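Local coordinates for protein MlnE (Bacillus amyloliquefaciens subsp. plantarum, PDB 5D2E) that binds NADP and probably reduces beta-keto groups of the growing polyketide with NADPH, as the B-type ketoreductase region of a macrolactin assembly-line synthase, at residues D333-K345 against A382-A395. Sequence-based numbering, arbitrary orientation.
With NAP (NADP nicotinamide-adenine-dinucleotide phosphate), chain B; GOL (glycerol), chain C.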
loop_
_atom_site.group_PDB
_atom_site.type_symbol
_atom_site.label_atom_id
_atom_site.label_comp_id
_atom_site.label_asym_id
_atom_site.label_seq_id
_atom_site.Cartn_x
_atom_site.Cartn_y
_atom_site.Cartn_z
ATOM N N ASP A 333 -13.308 -13.868 9.474
ATOM C CA ASP A 333 -13.129 -12.865 8.439
ATOM C C ASP A 333 -12.413 -11.690 9.146
ATOM O O ASP A 333 -13.016 -10.921 9.865
ATOM C CB ASP A 333 -14.457 -12.462 7.838
ATOM C CG ASP A 333 -14.315 -11.425 6.784
ATOM O OD1 ASP A 333 -13.225 -10.802 6.730
ATOM O OD2 ASP A 333 -15.305 -11.188 6.051
ATOM N N ILE A 334 -11.104 -11.614 9.004
ATOM C CA ILE A 334 -10.372 -10.646 9.803
ATOM C C ILE A 334 -10.563 -9.195 9.363
ATOM O O ILE A 334 -10.094 -8.320 10.055
ATOM C CB ILE A 334 -8.885 -10.981 10.015
ATOM C CG1 ILE A 334 -8.150 -11.345 8.780
ATOM C CG2 ILE A 334 -8.699 -12.186 10.950
ATOM C CD1 ILE A 334 -8.074 -10.274 7.779
ATOM N N SER A 335 -11.282 -8.940 8.270
ATOM C CA SER A 335 -11.744 -7.580 7.905
ATOM C C SER A 335 -12.892 -7.078 8.760
ATOM O O SER A 335 -13.330 -5.922 8.635
ATOM C CB SER A 335 -12.161 -7.561 6.435
ATOM O OG SER A 335 -13.456 -8.123 6.269
ATOM N N LYS A 336 -13.460 -7.957 9.575
ATOM C CA LYS A 336 -14.581 -7.586 10.460
ATOM C C LYS A 336 -14.042 -7.411 11.870
ATOM O O LYS A 336 -13.603 -8.368 12.487
ATOM C CB LYS A 336 -15.673 -8.669 10.479
ATOM C CG LYS A 336 -16.226 -9.168 9.162
ATOM C CD LYS A 336 -16.714 -8.070 8.264
ATOM C CE LYS A 336 -17.400 -8.648 7.020
ATOM N NZ LYS A 336 -17.361 -7.623 5.928
ATOM N N GLU A 337 -14.118 -6.190 12.368
ATOM C CA GLU A 337 -13.475 -5.785 13.577
ATOM C C GLU A 337 -13.813 -6.746 14.729
ATOM O O GLU A 337 -12.906 -7.206 15.455
ATOM C CB GLU A 337 -13.847 -4.355 13.910
ATOM C CG GLU A 337 -13.146 -3.852 15.166
ATOM C CD GLU A 337 -13.370 -2.375 15.456
ATOM O OE1 GLU A 337 -14.132 -1.750 14.730
ATOM O OE2 GLU A 337 -12.713 -1.841 16.388
ATOM N N LYS A 338 -15.085 -7.084 14.869
ATOM C CA LYS A 338 -15.498 -7.947 16.011
ATOM C C LYS A 338 -15.073 -9.369 15.883
ATOM O O LYS A 338 -14.870 -10.049 16.898
ATOM C CB LYS A 338 -16.992 -7.880 16.239
ATOM C CG LYS A 338 -17.371 -6.556 16.867
ATOM C CD LYS A 338 -18.828 -6.259 16.627
ATOM C CE LYS A 338 -19.314 -5.172 17.572
ATOM N NZ LYS A 338 -20.763 -5.014 17.318
ATOM N N GLU A 339 -14.929 -9.847 14.652
ATOM C CA GLU A 339 -14.452 -11.208 14.461
ATOM C C GLU A 339 -12.984 -11.292 14.818
ATOM O O GLU A 339 -12.537 -12.259 15.444
ATOM C CB GLU A 339 -14.682 -11.722 13.047
ATOM C CG GLU A 339 -16.165 -11.902 12.700
ATOM C CD GLU A 339 -16.404 -12.798 11.497
ATOM O OE1 GLU A 339 -15.617 -13.755 11.208
ATOM O OE2 GLU A 339 -17.379 -12.505 10.804
ATOM N N THR A 340 -12.225 -10.268 14.431
ATOM C CA THR A 340 -10.809 -10.234 14.712
ATOM C C THR A 340 -10.591 -10.096 16.224
ATOM O O THR A 340 -9.687 -10.721 16.791
ATOM C CB THR A 340 -10.143 -9.111 13.919
ATOM O OG1 THR A 340 -10.207 -9.426 12.524
ATOM C CG2 THR A 340 -8.667 -8.981 14.285
ATOM N N ASP A 341 -11.410 -9.287 16.876
ATOM C CA ASP A 341 -11.320 -9.155 18.310
ATOM C C ASP A 341 -11.605 -10.504 19.005
ATOM O O ASP A 341 -10.839 -10.935 19.894
ATOM C CB ASP A 341 -12.290 -8.095 18.801
ATOM C CG ASP A 341 -11.948 -7.600 20.232
ATOM O OD1 ASP A 341 -10.735 -7.483 20.604
ATOM O OD2 ASP A 341 -12.908 -7.306 20.974
ATOM N N ALA A 342 -12.687 -11.156 18.593
ATOM C CA ALA A 342 -13.054 -12.481 19.107
ATOM C C ALA A 342 -11.948 -13.453 18.885
ATOM O O ALA A 342 -11.695 -14.279 19.731
ATOM C CB ALA A 342 -14.327 -12.988 18.429
ATOM N N LEU A 343 -11.269 -13.379 17.731
ATOM C CA LEU A 343 -10.175 -14.264 17.410
ATOM C C LEU A 343 -8.983 -14.127 18.416
ATOM O O LEU A 343 -8.457 -15.124 18.930
ATOM C CB LEU A 343 -9.730 -14.069 15.960
ATOM C CG LEU A 343 -8.431 -14.767 15.538
ATOM C CD1 LEU A 343 -8.531 -16.273 15.597
ATOM C CD2 LEU A 343 -7.904 -14.275 14.182
ATOM N N ILE A 344 -8.536 -12.897 18.666
ATOM C CA ILE A 344 -7.413 -12.657 19.580
ATOM C C ILE A 344 -7.818 -13.088 21.012
ATOM O O ILE A 344 -7.049 -13.790 21.685
ATOM C CB ILE A 344 -6.938 -11.189 19.557
ATOM C CG1 ILE A 344 -6.484 -10.750 18.135
ATOM C CG2 ILE A 344 -5.879 -10.954 20.606
ATOM C CD1 ILE A 344 -5.554 -11.633 17.376
ATOM N N LYS A 345 -9.020 -12.755 21.422
ATOM C CA LYS A 345 -9.550 -13.225 22.721
ATOM C C LYS A 345 -9.522 -14.739 22.891
ATOM O O LYS A 345 -9.130 -15.246 23.952
ATOM C CB LYS A 345 -10.953 -12.697 22.928
ATOM C CG LYS A 345 -10.901 -11.268 23.387
ATOM C CD LYS A 345 -12.236 -10.564 23.295
ATOM C CE LYS A 345 -12.025 -9.195 23.912
ATOM N NZ LYS A 345 -13.089 -8.249 23.522
ATOM N N ALA A 382 -10.366 -5.177 1.696
ATOM C CA ALA A 382 -10.835 -5.493 3.045
ATOM C C ALA A 382 -9.774 -6.143 3.927
ATOM O O ALA A 382 -9.586 -5.691 5.035
ATOM C CB ALA A 382 -12.076 -6.417 2.979
ATOM N N PRO A 383 -9.095 -7.216 3.458
ATOM C CA PRO A 383 -8.205 -7.858 4.426
ATOM C C PRO A 383 -6.913 -7.123 4.766
ATOM O O PRO A 383 -6.333 -7.325 5.852
ATOM C CB PRO A 383 -7.859 -9.187 3.766
ATOM C CG PRO A 383 -8.111 -8.976 2.293
ATOM C CD PRO A 383 -9.217 -7.990 2.214
ATOM N N LYS A 384 -6.433 -6.339 3.810
ATOM C CA LYS A 384 -5.137 -5.674 3.886
ATOM C C LYS A 384 -5.256 -4.229 4.429
ATOM O O LYS A 384 -4.322 -3.686 4.965
ATOM C CB LYS A 384 -4.487 -5.693 2.503
ATOM C CG LYS A 384 -3.903 -7.049 2.134
ATOM C CD LYS A 384 -3.484 -7.137 0.737
ATOM C CE LYS A 384 -2.933 -8.524 0.381
ATOM N NZ LYS A 384 -1.660 -8.805 1.056
ATOM N N VAL A 385 -6.397 -3.583 4.235
ATOM C CA VAL A 385 -6.622 -2.249 4.834
ATOM C C VAL A 385 -7.268 -2.422 6.192
ATOM O O VAL A 385 -6.589 -2.296 7.203
ATOM C CB VAL A 385 -7.350 -1.312 3.898
ATOM C CG1 VAL A 385 -7.639 0.037 4.605
ATOM C CG2 VAL A 385 -6.531 -1.132 2.646
ATOM N N PHE A 386 -8.529 -2.831 6.230
ATOM C CA PHE A 386 -9.238 -2.987 7.507
ATOM C C PHE A 386 -8.697 -4.119 8.345
ATOM O O PHE A 386 -8.491 -3.977 9.565
ATOM C CB PHE A 386 -10.723 -3.198 7.253
ATOM C CG PHE A 386 -11.395 -1.998 6.707
ATOM C CD1 PHE A 386 -11.808 -0.995 7.568
ATOM C CD2 PHE A 386 -11.604 -1.848 5.359
ATOM C CE1 PHE A 386 -12.446 0.105 7.093
ATOM C CE2 PHE A 386 -12.272 -0.734 4.869
ATOM C CZ PHE A 386 -12.664 0.257 5.752
ATOM N N GLY A 387 -8.415 -5.248 7.705
ATOM C CA GLY A 387 -7.940 -6.428 8.439
ATOM C C GLY A 387 -6.662 -6.177 9.209
ATOM O O GLY A 387 -6.553 -6.514 10.376
ATOM N N THR A 388 -5.706 -5.569 8.531
ATOM C CA THR A 388 -4.448 -5.211 9.156
ATOM C C THR A 388 -4.680 -4.361 10.402
ATOM O O THR A 388 -4.066 -4.597 11.452
ATOM C CB THR A 388 -3.592 -4.452 8.155
ATOM O OG1 THR A 388 -3.427 -5.226 6.972
ATOM C CG2 THR A 388 -2.227 -4.152 8.722
ATOM N N VAL A 389 -5.565 -3.366 10.267
ATOM C CA VAL A 389 -5.811 -2.420 11.370
ATOM C C VAL A 389 -6.476 -3.138 12.515
ATOM O O VAL A 389 -6.130 -2.913 13.679
ATOM C CB VAL A 389 -6.590 -1.160 10.894
ATOM C CG1 VAL A 389 -6.957 -0.227 12.044
ATOM C CG2 VAL A 389 -5.720 -0.376 9.858
ATOM N N TRP A 390 -7.418 -4.027 12.190
ATOM C CA TRP A 390 -8.115 -4.751 13.238
ATOM C C TRP A 390 -7.227 -5.702 13.990
ATOM O O TRP A 390 -7.388 -5.884 15.241
ATOM C CB TRP A 390 -9.313 -5.481 12.681
ATOM C CG TRP A 390 -10.342 -4.653 11.978
ATOM C CD1 TRP A 390 -11.161 -5.110 11.005
ATOM C CD2 TRP A 390 -10.724 -3.294 12.217
ATOM N NE1 TRP A 390 -11.988 -4.119 10.558
ATOM C CE2 TRP A 390 -11.793 -3.003 11.323
ATOM C CE3 TRP A 390 -10.317 -2.296 13.112
ATOM C CZ2 TRP A 390 -12.432 -1.735 11.260
ATOM C CZ3 TRP A 390 -10.990 -1.031 13.068
ATOM C CH2 TRP A 390 -12.011 -0.766 12.130
ATOM N N LEU A 391 -6.248 -6.288 13.286
ATOM C CA LEU A 391 -5.301 -7.208 13.926
ATOM C C LEU A 391 -4.396 -6.440 14.882
ATOM O O LEU A 391 -4.155 -6.854 15.988
ATOM C CB LEU A 391 -4.450 -7.897 12.892
ATOM C CG LEU A 391 -5.095 -9.002 12.070
ATOM C CD1 LEU A 391 -4.372 -9.304 10.774
ATOM C CD2 LEU A 391 -5.116 -10.262 12.955
ATOM N N ASP A 392 -3.898 -5.300 14.453
ATOM C CA ASP A 392 -3.106 -4.463 15.339
ATOM C C ASP A 392 -3.945 -4.024 16.559
ATOM O O ASP A 392 -3.450 -4.039 17.684
ATOM C CB ASP A 392 -2.632 -3.226 14.630
ATOM C CG ASP A 392 -2.036 -2.180 15.594
ATOM O OD1 ASP A 392 -0.884 -2.389 15.992
ATOM O OD2 ASP A 392 -2.722 -1.202 15.905
ATOM N N LYS A 393 -5.174 -3.609 16.306
ATOM C CA LYS A 393 -6.058 -3.072 17.317
ATOM C C LYS A 393 -6.412 -4.146 18.347
ATOM O O LYS A 393 -6.189 -3.948 19.521
ATOM C CB LYS A 393 -7.318 -2.529 16.698
ATOM C CG LYS A 393 -8.158 -1.681 17.657
ATOM C CD LYS A 393 -9.319 -1.097 16.844
ATOM C CE LYS A 393 -10.128 -0.049 17.605
ATOM N NZ LYS A 393 -11.191 0.537 16.789
ATOM N N ALA A 394 -6.875 -5.305 17.887
ATOM C CA ALA A 394 -7.196 -6.405 18.818
ATOM C C ALA A 394 -5.993 -6.900 19.600
ATOM O O ALA A 394 -6.158 -7.404 20.686
ATOM C CB ALA A 394 -7.792 -7.564 18.058
ATOM N N ALA A 395 -4.792 -6.818 19.020
ATOM C CA ALA A 395 -3.606 -7.377 19.649
ATOM C C ALA A 395 -2.746 -6.324 20.340
ATOM O O ALA A 395 -1.586 -6.601 20.683
ATOM C CB ALA A 395 -2.769 -8.105 18.626
HETATM P PA NAP B . -3.802 -17.476 -1.227
HETATM O O1A NAP B . -3.335 -18.954 -1.305
HETATM O O2A NAP B . -5.125 -17.000 -1.800
HETATM O O5B NAP B . -3.886 -17.221 0.359
HETATM C C5B NAP B . -4.508 -16.035 0.838
HETATM C C4B NAP B . -5.449 -16.532 1.907
HETATM O O4B NAP B . -6.127 -15.382 2.459
HETATM C C3B NAP B . -6.573 -17.479 1.402
HETATM O O3B NAP B . -6.389 -18.799 1.924
HETATM C C2B NAP B . -7.865 -16.876 1.978
HETATM O O2B NAP B . -8.691 -17.868 2.520
HETATM C C1B NAP B . -7.329 -15.864 3.019
HETATM N N9A NAP B . -8.186 -14.705 3.229
HETATM C C8A NAP B . -8.655 -13.806 2.281
HETATM N N7A NAP B . -9.490 -12.872 2.856
HETATM C C5A NAP B . -9.493 -13.125 4.180
HETATM C C6A NAP B . -10.140 -12.555 5.340
HETATM N N6A NAP B . -10.920 -11.441 5.149
HETATM N N1A NAP B . -9.964 -13.188 6.585
HETATM C C2A NAP B . -9.178 -14.276 6.695
HETATM N N3A NAP B . -8.541 -14.863 5.644
HETATM C C4A NAP B . -8.663 -14.356 4.413
HETATM O O3 NAP B . -2.642 -16.478 -1.789
HETATM P PN NAP B . -1.041 -16.619 -1.557
HETATM O O1N NAP B . -0.347 -16.810 -2.894
HETATM O O2N NAP B . -0.880 -17.481 -0.333
HETATM O O5D NAP B . -0.547 -15.159 -1.069
HETATM C C5D NAP B . -0.697 -14.888 0.355
HETATM C C4D NAP B . -0.352 -13.432 0.701
HETATM O O4D NAP B . 0.906 -13.037 0.173
HETATM C C3D NAP B . -1.397 -12.501 0.072
HETATM O O3D NAP B . -1.758 -11.514 1.021
HETATM C C2D NAP B . -0.715 -11.918 -1.153
HETATM O O2D NAP B . -1.254 -10.617 -1.522
HETATM C C1D NAP B . 0.793 -11.932 -0.771
HETATM N N1N NAP B . 1.625 -12.058 -1.995
HETATM C C2N NAP B . 1.721 -13.257 -2.678
HETATM C C3N NAP B . 2.483 -13.436 -3.847
HETATM C C7N NAP B . 2.583 -14.803 -4.580
HETATM O O7N NAP B . 3.209 -14.901 -5.640
HETATM N N7N NAP B . 2.033 -15.929 -4.105
HETATM C C4N NAP B . 3.149 -12.309 -4.350
HETATM C C5N NAP B . 3.017 -11.084 -3.683
HETATM C C6N NAP B . 2.271 -10.978 -2.494
HETATM P P2B NAP B . -10.319 -17.721 2.695
HETATM O O1X NAP B . -10.941 -17.460 1.331
HETATM O O2X NAP B . -10.766 -19.060 3.364
HETATM O O3X NAP B . -10.518 -16.538 3.601
HETATM C C1 GOL C . -15.354 -3.413 5.223
HETATM O O1 GOL C . -14.681 -4.167 4.230
HETATM C C2 GOL C . -14.667 -3.684 6.555
HETATM O O2 GOL C . -15.109 -4.936 7.027
HETATM C C3 GOL C . -15.036 -2.563 7.529
HETATM O O3 GOL C . -14.415 -2.775 8.796
HETATM O O HOH W 1 -10.224 -5.814 16.050
HETATM O O HOH W 2 -8.623 -8.431 21.781
#
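Helices 337-345 and 386-394 pack at 8.9 Å between axes, their directions 39° apart, with Ser335 and Gly387 the closest pair at 4.0 Å between CA atoms. Gly387 CA makes a CH...O contact with Ile334 O in the turn before the first helix. The Trp390 indole sits against this turn, and its NE1 donates to Ser335 O at 3.0 Å; the bond is bent (132°), lies in the ring plane and meets the carbonyl from above its plane. Glu337 CB lies over the five-membered ring, 3.6 Å from its centroid. With CG anti to the backbone N (chi1 -178°) and the chain extended, the carboxylate stacks nearly parallel on the six-membered ring. Its OE2 then forms a salt bridge with Lys393 NZ at 2.9 Å. Both segments belong to the Rossmann-type, NADP-binding KR domain. Asp333 OD1 accepts from the adenine N6A of NADP, and Ile334 N donates to N1A at 3.1 Å. Lys384 NZ donates to O3D of the nicotinamide ribose at 2.7 Å. Further along, Thr340 CG2 rests on Trp390 O, while Thr340 OG1 donates to Ile334 O. Ile344 CG1 presses tightly on Ala394 CB at 3.4 Å. One water joins Glu337 O to Trp390 O, and another joins Asp341 OD1 to Ala394 O.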